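PDB 4L9P: CaaX farnesyltransferase alpha subunit Ram2 from Aspergillus fumigatus, which forms with the beta subunit Ram1 a heterodimeric enzyme that probably transfers farnesyl groups to the cysteine of CaaX-ending proteins. Local coordinates for residues A[194-204]-A[254-264]. The protein carries 1 engineered substitution. Residues are numbered along the deposited sequence; the frame is centred on the assembly and turned at random. Where two conformers were deposited one is given.
With EDO (1,2-ethanediol), chain H.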
loop_
_atom_site.group_PDB
_atom_site.type_symbol
_atom_site.label_atom_id
_atom_site.label_comp_id
_atom_site.label_asym_id
_atom_site.label_seq_id
_atom_site.Cartn_x
_atom_site.Cartn_y
_atom_site.Cartn_z
ATOM N N VAL A 194 4.683 13.446 20.107
ATOM C CA VAL A 194 3.233 13.583 20.048
ATOM C C VAL A 194 2.701 13.441 18.607
ATOM O O VAL A 194 1.488 13.237 18.414
ATOM C CB VAL A 194 2.799 14.931 20.714
ATOM C CG1 VAL A 194 3.290 16.164 19.872
ATOM C CG2 VAL A 194 1.292 14.952 20.975
ATOM N N ARG A 195 3.603 13.497 17.641
ATOM C CA ARG A 195 3.205 13.325 16.227
ATOM C C ARG A 195 3.264 11.899 15.732
ATOM O O ARG A 195 3.167 11.637 14.530
ATOM C CB ARG A 195 4.073 14.220 15.322
ATOM C CG ARG A 195 3.809 15.693 15.685
ATOM C CD ARG A 195 4.988 16.490 15.382
ATOM N NE ARG A 195 4.794 17.944 15.585
ATOM C CZ ARG A 195 5.630 18.687 16.300
ATOM N NH1 ARG A 195 6.655 18.138 16.931
ATOM N NH2 ARG A 195 5.449 20.004 16.348
ATOM N N ASN A 196 3.454 10.938 16.670
ATOM C CA ASN A 196 3.515 9.528 16.255
ATOM C C ASN A 196 2.137 8.969 15.964
ATOM O O ASN A 196 1.420 8.547 16.847
ATOM C CB ASN A 196 4.232 8.684 17.311
ATOM C CG ASN A 196 4.422 7.264 16.876
ATOM O OD1 ASN A 196 3.767 6.802 15.943
ATOM N ND2 ASN A 196 5.284 6.540 17.566
ATOM N N ASN A 197 1.776 9.023 14.664
ATOM C CA ASN A 197 0.444 8.606 14.295
ATOM C C ASN A 197 0.206 7.147 14.551
ATOM O O ASN A 197 -0.955 6.761 14.767
ATOM C CB ASN A 197 0.195 8.884 12.786
ATOM C CG ASN A 197 -1.263 8.814 12.459
ATOM O OD1 ASN A 197 -2.050 9.703 12.899
ATOM N ND2 ASN A 197 -1.671 7.795 11.669
ATOM N N SER A 198 1.263 6.318 14.539
ATOM C CA SER A 198 1.047 4.869 14.808
ATOM C C SER A 198 0.554 4.673 16.238
ATOM O O SER A 198 -0.311 3.821 16.539
ATOM C CB SER A 198 2.369 4.102 14.663
ATOM O OG SER A 198 2.855 4.310 13.322
ATOM N N ALA A 199 1.070 5.497 17.156
ATOM C CA ALA A 199 0.621 5.399 18.556
ATOM C C ALA A 199 -0.840 5.888 18.720
ATOM O O ALA A 199 -1.621 5.300 19.485
ATOM C CB ALA A 199 1.599 6.152 19.454
ATOM N N TRP A 200 -1.198 6.969 18.002
ATOM C CA TRP A 200 -2.590 7.417 18.010
ATOM C C TRP A 200 -3.512 6.337 17.458
ATOM O O TRP A 200 -4.598 6.126 18.002
ATOM C CB TRP A 200 -2.756 8.706 17.190
ATOM C CG TRP A 200 -2.237 9.907 17.905
ATOM C CD1 TRP A 200 -1.018 10.534 17.694
ATOM C CD2 TRP A 200 -2.910 10.648 18.945
ATOM N NE1 TRP A 200 -0.911 11.631 18.540
ATOM C CE2 TRP A 200 -2.048 11.709 19.327
ATOM C CE3 TRP A 200 -4.145 10.492 19.601
ATOM C CZ2 TRP A 200 -2.385 12.631 20.345
ATOM C CZ3 TRP A 200 -4.484 11.430 20.612
ATOM C CH2 TRP A 200 -3.621 12.492 20.939
ATOM N N ASN A 201 -3.092 5.650 16.381
ATOM C CA ASN A 201 -3.929 4.616 15.806
ATOM C C ASN A 201 -4.164 3.470 16.789
ATOM O O ASN A 201 -5.272 2.933 16.882
ATOM C CB ASN A 201 -3.302 4.157 14.459
ATOM C CG ASN A 201 -4.125 3.056 13.824
ATOM O OD1 ASN A 201 -5.194 3.336 13.262
ATOM N ND2 ASN A 201 -3.728 1.786 14.023
ATOM N N HIS A 202 -3.086 3.085 17.486
ATOM C CA HIS A 202 -3.230 1.995 18.486
ATOM C C HIS A 202 -4.102 2.495 19.617
ATOM O O HIS A 202 -4.927 1.719 20.155
ATOM C CB HIS A 202 -1.844 1.617 18.988
ATOM C CG HIS A 202 -1.837 0.325 19.771
ATOM N ND1 HIS A 202 -1.963 -0.894 19.138
ATOM C CD2 HIS A 202 -1.679 0.064 21.098
ATOM C CE1 HIS A 202 -1.908 -1.851 20.042
ATOM N NE2 HIS A 202 -1.761 -1.291 21.236
ATOM N N ARG A 203 -4.015 3.774 19.986
ATOM C CA ARG A 203 -4.887 4.325 21.063
ATOM C C ARG A 203 -6.358 4.166 20.663
ATOM O O ARG A 203 -7.194 3.802 21.499
ATOM C CB ARG A 203 -4.593 5.816 21.301
ATOM C CG ARG A 203 -5.301 6.306 22.599
ATOM C CD ARG A 203 -5.049 7.850 22.796
ATOM N NE ARG A 203 -5.676 8.184 24.062
ATOM C CZ ARG A 203 -5.063 8.229 25.238
ATOM N NH1 ARG A 203 -3.721 8.100 25.336
ATOM N NH2 ARG A 203 -5.809 8.406 26.331
ATOM N N TYR A 204 -6.660 4.463 19.400
ATOM C CA TYR A 204 -8.049 4.324 18.964
ATOM C C TYR A 204 -8.515 2.846 19.118
ATOM O O TYR A 204 -9.623 2.563 19.604
ATOM C CB TYR A 204 -8.214 4.780 17.498
ATOM C CG TYR A 204 -9.679 4.679 17.097
ATOM C CD1 TYR A 204 -10.232 3.480 16.583
ATOM C CD2 TYR A 204 -10.525 5.805 17.192
ATOM C CE1 TYR A 204 -11.586 3.389 16.232
ATOM C CE2 TYR A 204 -11.873 5.733 16.822
ATOM C CZ TYR A 204 -12.401 4.504 16.376
ATOM O OH TYR A 204 -13.745 4.410 16.041
ATOM N N GLU A 254 -0.029 21.301 22.724
ATOM C CA GLU A 254 1.431 21.198 22.669
ATOM C C GLU A 254 1.998 21.428 21.283
ATOM O O GLU A 254 3.193 21.764 21.153
ATOM C CB GLU A 254 1.900 19.816 23.146
ATOM C CG GLU A 254 1.496 19.512 24.579
ATOM C CD GLU A 254 1.702 18.062 24.997
ATOM O OE1 GLU A 254 1.937 17.174 24.173
ATOM O OE2 GLU A 254 1.649 17.816 26.205
ATOM N N ALA A 255 1.167 21.240 20.235
ATOM C CA ALA A 255 1.660 21.284 18.830
ATOM C C ALA A 255 0.448 21.332 17.938
ATOM O O ALA A 255 -0.012 20.335 17.429
ATOM C CB ALA A 255 2.562 20.051 18.494
ATOM N N PRO A 256 -0.143 22.525 17.787
ATOM C CA PRO A 256 -1.469 22.570 17.149
ATOM C C PRO A 256 -1.474 22.185 15.667
ATOM O O PRO A 256 -2.546 21.846 15.186
ATOM C CB PRO A 256 -1.867 24.072 17.284
ATOM C CG PRO A 256 -1.184 24.475 18.526
ATOM C CD PRO A 256 0.197 23.825 18.416
ATOM N N GLU A 257 -0.341 22.238 14.964
ATOM C CA GLU A 257 -0.357 21.839 13.547
ATOM C C GLU A 257 -0.217 20.315 13.371
ATOM O O GLU A 257 -0.212 19.830 12.247
ATOM C CB GLU A 257 0.741 22.598 12.795
ATOM C CG GLU A 257 0.709 22.526 11.258
ATOM C CD GLU A 257 -0.603 22.935 10.628
ATOM O OE1 GLU A 257 -1.430 23.529 11.329
ATOM O OE2 GLU A 257 -0.797 22.691 9.404
ATOM N N ASN A 258 -0.158 19.553 14.465
ATOM C CA ASN A 258 -0.018 18.087 14.370
ATOM C C ASN A 258 -1.365 17.467 13.990
ATOM O O ASN A 258 -2.313 17.505 14.778
ATOM C CB ASN A 258 0.385 17.645 15.750
ATOM C CG ASN A 258 0.419 16.147 15.957
ATOM O OD1 ASN A 258 0.415 15.345 15.019
ATOM N ND2 ASN A 258 0.506 15.766 17.246
ATOM N N ARG A 259 -1.467 16.867 12.806
ATOM C CA ARG A 259 -2.746 16.329 12.341
ATOM C C ARG A 259 -3.294 15.223 13.238
ATOM O O ARG A 259 -4.495 15.093 13.394
ATOM C CB ARG A 259 -2.587 15.802 10.914
ATOM C CG ARG A 259 -3.824 15.125 10.340
ATOM C CD ARG A 259 -3.517 14.732 8.909
ATOM N NE ARG A 259 -3.061 15.896 8.112
ATOM C CZ ARG A 259 -3.839 16.824 7.564
ATOM N NH1 ARG A 259 -5.183 16.728 7.631
ATOM N NH2 ARG A 259 -3.263 17.811 6.864
ATOM N N SER A 260 -2.400 14.390 13.785
ATOM C CA SER A 260 -2.855 13.120 14.400
ATOM C C SER A 260 -3.947 13.256 15.473
ATOM O O SER A 260 -4.933 12.557 15.387
ATOM C CB SER A 260 -1.659 12.318 14.951
ATOM O OG SER A 260 -0.791 11.931 13.874
ATOM N N PRO A 261 -3.771 14.150 16.479
ATOM C CA PRO A 261 -4.829 14.256 17.509
ATOM C C PRO A 261 -6.121 14.862 16.956
ATOM O O PRO A 261 -7.167 14.546 17.490
ATOM C CB PRO A 261 -4.233 15.206 18.570
ATOM C CG PRO A 261 -3.158 16.015 17.812
ATOM C CD PRO A 261 -2.567 14.927 16.868
ATOM N N TRP A 262 -6.046 15.712 15.932
ATOM C CA TRP A 262 -7.276 16.244 15.328
ATOM C C TRP A 262 -8.033 15.106 14.656
ATOM O O TRP A 262 -9.268 15.005 14.770
ATOM C CB TRP A 262 -6.966 17.336 14.301
ATOM C CG TRP A 262 -6.449 18.612 14.911
ATOM C CD1 TRP A 262 -5.149 18.997 14.995
ATOM C CD2 TRP A 262 -7.229 19.706 15.406
ATOM N NE1 TRP A 262 -5.054 20.275 15.545
ATOM C CE2 TRP A 262 -6.320 20.718 15.823
ATOM C CE3 TRP A 262 -8.617 19.929 15.563
ATOM C CZ2 TRP A 262 -6.761 21.963 16.354
ATOM C CZ3 TRP A 262 -9.052 21.156 16.141
ATOM C CH2 TRP A 262 -8.121 22.157 16.488
ATOM N N SER A 263 -7.312 14.244 13.931
ATOM C CA SER A 263 -7.962 13.104 13.274
ATOM C C SER A 263 -8.503 12.141 14.335
ATOM O O SER A 263 -9.581 11.584 14.175
ATOM C CB SER A 263 -6.980 12.392 12.362
ATOM O OG SER A 263 -6.540 13.298 11.335
ATOM N N TYR A 264 -7.756 11.926 15.404
ATOM C CA TYR A 264 -8.229 11.030 16.472
ATOM C C TYR A 264 -9.535 11.602 17.054
ATOM O O TYR A 264 -10.535 10.874 17.213
ATOM C CB TYR A 264 -7.138 10.929 17.532
ATOM C CG TYR A 264 -7.498 10.039 18.673
ATOM C CD1 TYR A 264 -7.397 8.642 18.523
ATOM C CD2 TYR A 264 -7.960 10.555 19.888
ATOM C CE1 TYR A 264 -7.746 7.807 19.567
ATOM C CE2 TYR A 264 -8.322 9.717 20.971
ATOM C CZ TYR A 264 -8.213 8.347 20.789
ATOM O OH TYR A 264 -8.567 7.472 21.805
HETATM C C1 EDO H . -0.073 22.166 5.892
HETATM O O1 EDO H . -0.052 23.314 5.035
HETATM C C2 EDO H . 1.179 22.250 6.765
HETATM O O2 EDO H . 1.142 23.382 7.667
HETATM O O HOH W 1 -4.588 9.953 14.037
#
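Ser260 and Pro261 lie over one face of the Trp200 indole: the serine is small enough to lie against the pyrrole part, and the rigid apolar proline sets its CB 4.0 Å from the centroid of the six-membered ring in a CH-pi contact. The Tyr264 ring meets that six-membered ring obliquely, with planes at 52°; Trp200 CE3 sits over a face of the tyrosine, 3.5 Å from Tyr264 CG. With CG anti to the backbone N (chi1 -180°), the phenol reaches the other helix, where backbone atoms of Tyr204 meet its edge and the aliphatic part of Arg203 crosses near the hydroxyl. Tyr264 OH hydrogen-bonds to Glu244, with which Arg203 NE forms a salt bridge; Arg203 NH1 forms another with Glu187.

At the indole's polar edge, Trp200 NE1 donates in the ring plane to Val194 O at 2.9 Å, nearly straight at 169°. Asn258 ND2 reaches that oxygen from the opposite carbonyl face (3.0 Å), so two donors grip a buried acceptor. The asparagine is doubly suited: its OD1 caps helix 259-272 through Ser260 N. Ser260 OG donates to an in-plane lone pair of Asn197 OD1 (2.7 Å), which a water bridges to Ser260 O.

On the Ram1 chain, Asp84 (salt bridge) and Leu86 O hold Arg195 NH2, Glu299 and Glu309 accept from Asn197 ND2, and Asn361 meets the Asn258 side chain. Helices 197-208 and 259-272 run nearly parallel in the helical-repeat architecture of prenyltransferase alpha subunits; the axes of segments 197-204 and 259-264 come within 9.6 Å. Helix 238-254 packs against Trp200, Pro261 and Tyr264, helix 180-192 against Trp200 and Arg203.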